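Local coordinates for hypothetical protein (Streptococcus pneumoniae, PDB 2HIY) that is of unknown function, a conserved bacterial protein of the DUF1697 family whose chain carries two four-stranded antiparallel sheets, at residues M4-L9 with K38-I43. Numbering follows the deposited sequence.
Sequences MTRYAL and KVESYI
Arg6 and Lys38 make the nearest backbone approach of the two segments, their CA atoms 9.1 Å apart, so strands 5-10 and 39-41 are not direct neighbours. Both belong to one four-stranded antiparallel sheet, in which strand 47-52 runs between them, pairing with Tyr7 and Leu9 through Phe50 and Ile48; strand 39-41 forms an outer edge within the chain. The contact is thus a side-chain bridge across the intervening strand 47-52, passing beside Phe49. Arg6 makes the span: with CG anti to the backbone N (chi1 -170°) and a bend at chi2, its guanidinium is carried over to the edge strand. There NH1 and NH2 grip a single acceptor end-on, the carbonyl oxygen of Lys38, where the chain turns a corner. NH2 lies 2.8 Å from Lys38 O and NH1 3.0 Å from that same Lys38 O, which sits almost in the guanidinium plane. NH1 comes in nearly straight ahead of the C=O bond, whereas NH2 is tilted from the carbonyl plane. A further bond from NH2 to Thr51 OG1 ties the group to the intervening strand and limits its rotation. Glu40 adds a negative charge beside NH1: its OE2 forms a long salt bridge of 3.5 Å with Arg6 NH1, the carboxylate turned 64° from the guanidinium plane. Helix 171-182 reaches this place through Met180, which touches Glu40. A water closes the bridge on this surface site, accepting from Arg6 NH1 at 2.8 Å and lying 2.8 Å from Glu40 OE1.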
HETATM    1  N   MSE D   4     -45.407   7.067  -6.704  1.00 29.46           N
HETATM    2  CA  MSE D   4     -44.052   7.113  -7.274  1.00 27.06           C
HETATM    3  C   MSE D   4     -43.092   7.657  -6.222  1.00 24.37           C
HETATM    4  O   MSE D   4     -43.177   8.819  -5.809  1.00 24.75           O
HETATM    5  CB  MSE D   4     -43.985   7.957  -8.553  1.00 27.70           C
HETATM    6  CG  MSE D   4     -44.495   7.245  -9.814  1.00 30.45           C
HETATM    7 SE   MSE D   4     -43.181   6.077 -10.740  1.00 39.13          SE
HETATM    8  CE  MSE D   4     -42.304   7.425 -11.867  1.00 36.77           C
ATOM      9  N   THR D   5     -42.182   6.795  -5.787  1.00 21.01           N
ATOM     10  CA  THR D   5     -41.318   7.088  -4.644  1.00 19.25           C
ATOM     11  C   THR D   5     -39.887   7.071  -5.114  1.00 17.63           C
ATOM     12  O   THR D   5     -39.511   6.219  -5.903  1.00 17.68           O
ATOM     13  CB  THR D   5     -41.558   6.029  -3.553  1.00 18.97           C
ATOM     14  OG1 THR D   5     -42.924   6.108  -3.144  1.00 20.93           O
ATOM     15  CG2 THR D   5     -40.643   6.212  -2.324  1.00 18.81           C
ATOM     16  N   ARG D   6     -39.098   8.020  -4.628  1.00 15.69           N
ATOM     17  CA  ARG D   6     -37.690   8.087  -4.902  1.00 15.56           C
ATOM     18  C   ARG D   6     -36.958   7.360  -3.774  1.00 14.91           C
ATOM     19  O   ARG D   6     -37.215   7.594  -2.576  1.00 14.73           O
ATOM     20  CB  ARG D   6     -37.243   9.550  -4.997  1.00 15.65           C
ATOM     21  CG  ARG D   6     -35.834   9.748  -5.515  1.00 17.80           C
ATOM     22  CD  ARG D   6     -35.809   9.714  -7.035  1.00 19.31           C
ATOM     23  NE  ARG D   6     -34.474   9.931  -7.582  1.00 19.75           N
ATOM     24  CZ  ARG D   6     -34.094   9.462  -8.774  1.00 16.88           C
ATOM     25  NH1 ARG D   6     -32.875   9.711  -9.228  1.00 17.52           N
ATOM     26  NH2 ARG D   6     -34.934   8.732  -9.496  1.00 18.34           N
ATOM     27  N   TYR D   7     -36.058   6.475  -4.181  1.00 14.20           N
ATOM     28  CA  TYR D   7     -35.290   5.596  -3.294  1.00 14.13           C
ATOM     29  C   TYR D   7     -33.802   5.800  -3.439  1.00 13.88           C
ATOM     30  O   TYR D   7     -33.323   6.150  -4.528  1.00 14.66           O
ATOM     31  CB  TYR D   7     -35.554   4.119  -3.623  1.00 13.74           C
ATOM     32  CG  TYR D   7     -36.938   3.658  -3.249  1.00 14.51           C
ATOM     33  CD1 TYR D   7     -37.974   3.642  -4.191  1.00 14.80           C
ATOM     34  CD2 TYR D   7     -37.224   3.245  -1.943  1.00 15.90           C
ATOM     35  CE1 TYR D   7     -39.238   3.247  -3.848  1.00 15.93           C
ATOM     36  CE2 TYR D   7     -38.499   2.820  -1.582  1.00 16.28           C
ATOM     37  CZ  TYR D   7     -39.514   2.829  -2.549  1.00 15.96           C
ATOM     38  OH  TYR D   7     -40.802   2.419  -2.251  1.00 18.44           O
ATOM     39  N   ALA D   8     -33.077   5.580  -2.340  1.00 13.23           N
ATOM     40  CA  ALA D   8     -31.630   5.434  -2.344  1.00 13.75           C
ATOM     41  C   ALA D   8     -31.337   3.971  -2.057  1.00 13.51           C
ATOM     42  O   ALA D   8     -31.868   3.378  -1.105  1.00 14.01           O
ATOM     43  CB  ALA D   8     -30.968   6.321  -1.256  1.00 14.18           C
ATOM     44  N   LEU D   9     -30.483   3.411  -2.893  1.00 12.71           N
ATOM     45  CA  LEU D   9     -29.994   2.051  -2.787  1.00 12.83           C
ATOM     46  C   LEU D   9     -28.498   2.135  -2.519  1.00 12.88           C
ATOM     47  O   LEU D   9     -27.746   2.609  -3.374  1.00 13.42           O
ATOM     48  CB  LEU D   9     -30.249   1.362  -4.132  1.00 13.75           C
ATOM     49  CG  LEU D   9     -29.669  -0.046  -4.318  1.00 13.21           C
ATOM     50  CD1 LEU D   9     -30.189  -1.039  -3.270  1.00 14.94           C
ATOM     51  CD2 LEU D   9     -30.022  -0.530  -5.758  1.00 14.20           C
ATOM     52  N   LYS D  38     -35.562   6.455 -13.822  1.00 14.95           N
ATOM     53  CA  LYS D  38     -34.756   7.644 -13.545  1.00 15.61           C
ATOM     54  C   LYS D  38     -33.553   7.294 -12.665  1.00 15.12           C
ATOM     55  O   LYS D  38     -33.288   7.937 -11.623  1.00 15.31           O
ATOM     56  CB  LYS D  38     -35.614   8.753 -12.927  1.00 16.83           C
ATOM     57  CG  LYS D  38     -36.699   9.297 -13.882  1.00 20.18           C
ATOM     58  CD  LYS D  38     -37.234  10.631 -13.366  1.00 25.68           C
ATOM     59  CE  LYS D  38     -38.102  11.366 -14.387  1.00 30.32           C
ATOM     60  NZ  LYS D  38     -39.437  10.723 -14.565  1.00 33.25           N
ATOM     61  N   VAL D  39     -32.828   6.265 -13.088  1.00 14.67           N
ATOM     62  CA  VAL D  39     -31.737   5.714 -12.285  1.00 14.55           C
ATOM     63  C   VAL D  39     -30.503   6.604 -12.380  1.00 15.48           C
ATOM     64  O   VAL D  39     -30.024   6.904 -13.473  1.00 15.96           O
ATOM     65  CB  VAL D  39     -31.395   4.265 -12.684  1.00 14.17           C
ATOM     66  CG1 VAL D  39     -30.361   3.690 -11.719  1.00 14.49           C
ATOM     67  CG2 VAL D  39     -32.646   3.395 -12.655  1.00 14.53           C
ATOM     68  N   GLU D  40     -29.976   6.990 -11.218  1.00 15.03           N
ATOM     69  CA  GLU D  40     -28.800   7.847 -11.121  1.00 16.45           C
ATOM     70  C   GLU D  40     -27.830   7.246 -10.113  1.00 15.90           C
ATOM     71  O   GLU D  40     -28.223   6.432  -9.273  1.00 15.91           O
ATOM     72  CB  GLU D  40     -29.201   9.251 -10.664  1.00 16.77           C
ATOM     73  CG  GLU D  40     -30.175   9.925 -11.621  1.00 18.66           C
ATOM     74  CD  GLU D  40     -30.581  11.320 -11.185  1.00 20.55           C
ATOM     75  OE1 GLU D  40     -29.900  11.904 -10.310  1.00 24.87           O
ATOM     76  OE2 GLU D  40     -31.576  11.838 -11.744  1.00 27.37           O
ATOM     77  N   SER D  41     -26.559   7.616 -10.226  1.00 16.41           N
ATOM     78  CA  SER D  41     -25.542   7.159  -9.268  1.00 16.95           C
ATOM     79  C   SER D  41     -24.711   8.336  -8.781  1.00 17.39           C
ATOM     80  O   SER D  41     -24.551   9.352  -9.494  1.00 18.19           O
ATOM     81  CB  SER D  41     -24.649   6.060  -9.875  1.00 16.98           C
ATOM     82  OG  SER D  41     -23.977   6.496 -11.039  1.00 16.77           O
ATOM     83  N   TYR D  42     -24.201   8.209  -7.565  1.00 16.88           N
ATOM     84  CA  TYR D  42     -23.302   9.201  -7.002  1.00 17.70           C
ATOM     85  C   TYR D  42     -21.997   8.493  -6.722  1.00 18.32           C
ATOM     86  O   TYR D  42     -21.982   7.465  -6.021  1.00 17.66           O
ATOM     87  CB  TYR D  42     -23.881   9.793  -5.716  1.00 19.17           C
ATOM     88  CG  TYR D  42     -22.900  10.694  -4.989  1.00 19.45           C
ATOM     89  CD1 TYR D  42     -22.424  11.866  -5.581  1.00 20.87           C
ATOM     90  CD2 TYR D  42     -22.415  10.354  -3.724  1.00 20.50           C
ATOM     91  CE1 TYR D  42     -21.503  12.696  -4.901  1.00 21.03           C
ATOM     92  CE2 TYR D  42     -21.502  11.152  -3.058  1.00 23.19           C
ATOM     93  CZ  TYR D  42     -21.049  12.314  -3.654  1.00 22.92           C
ATOM     94  OH  TYR D  42     -20.144  13.114  -2.982  1.00 23.63           O
ATOM     95  N   ILE D  43     -20.923   9.027  -7.298  1.00 19.81           N
ATOM     96  CA  ILE D  43     -19.568   8.485  -7.163  1.00 21.25           C
ATOM     97  C   ILE D  43     -19.551   6.979  -7.484  1.00 20.72           C
ATOM     98  O   ILE D  43     -20.319   6.537  -8.333  1.00 19.90           O
ATOM     99  CB  ILE D  43     -18.821   8.929  -5.822  1.00 20.76           C
ATOM    100  CG1 ILE D  43     -19.532   8.439  -4.550  1.00 22.33           C
ATOM    101  CG2 ILE D  43     -18.576  10.462  -5.843  1.00 23.12           C
ATOM    102  CD1 ILE D  43     -18.806   8.780  -3.223  1.00 23.43           C
TER
HETATM  103  O   HOH W   1     -31.033  11.278  -7.832  1.00 23.20           O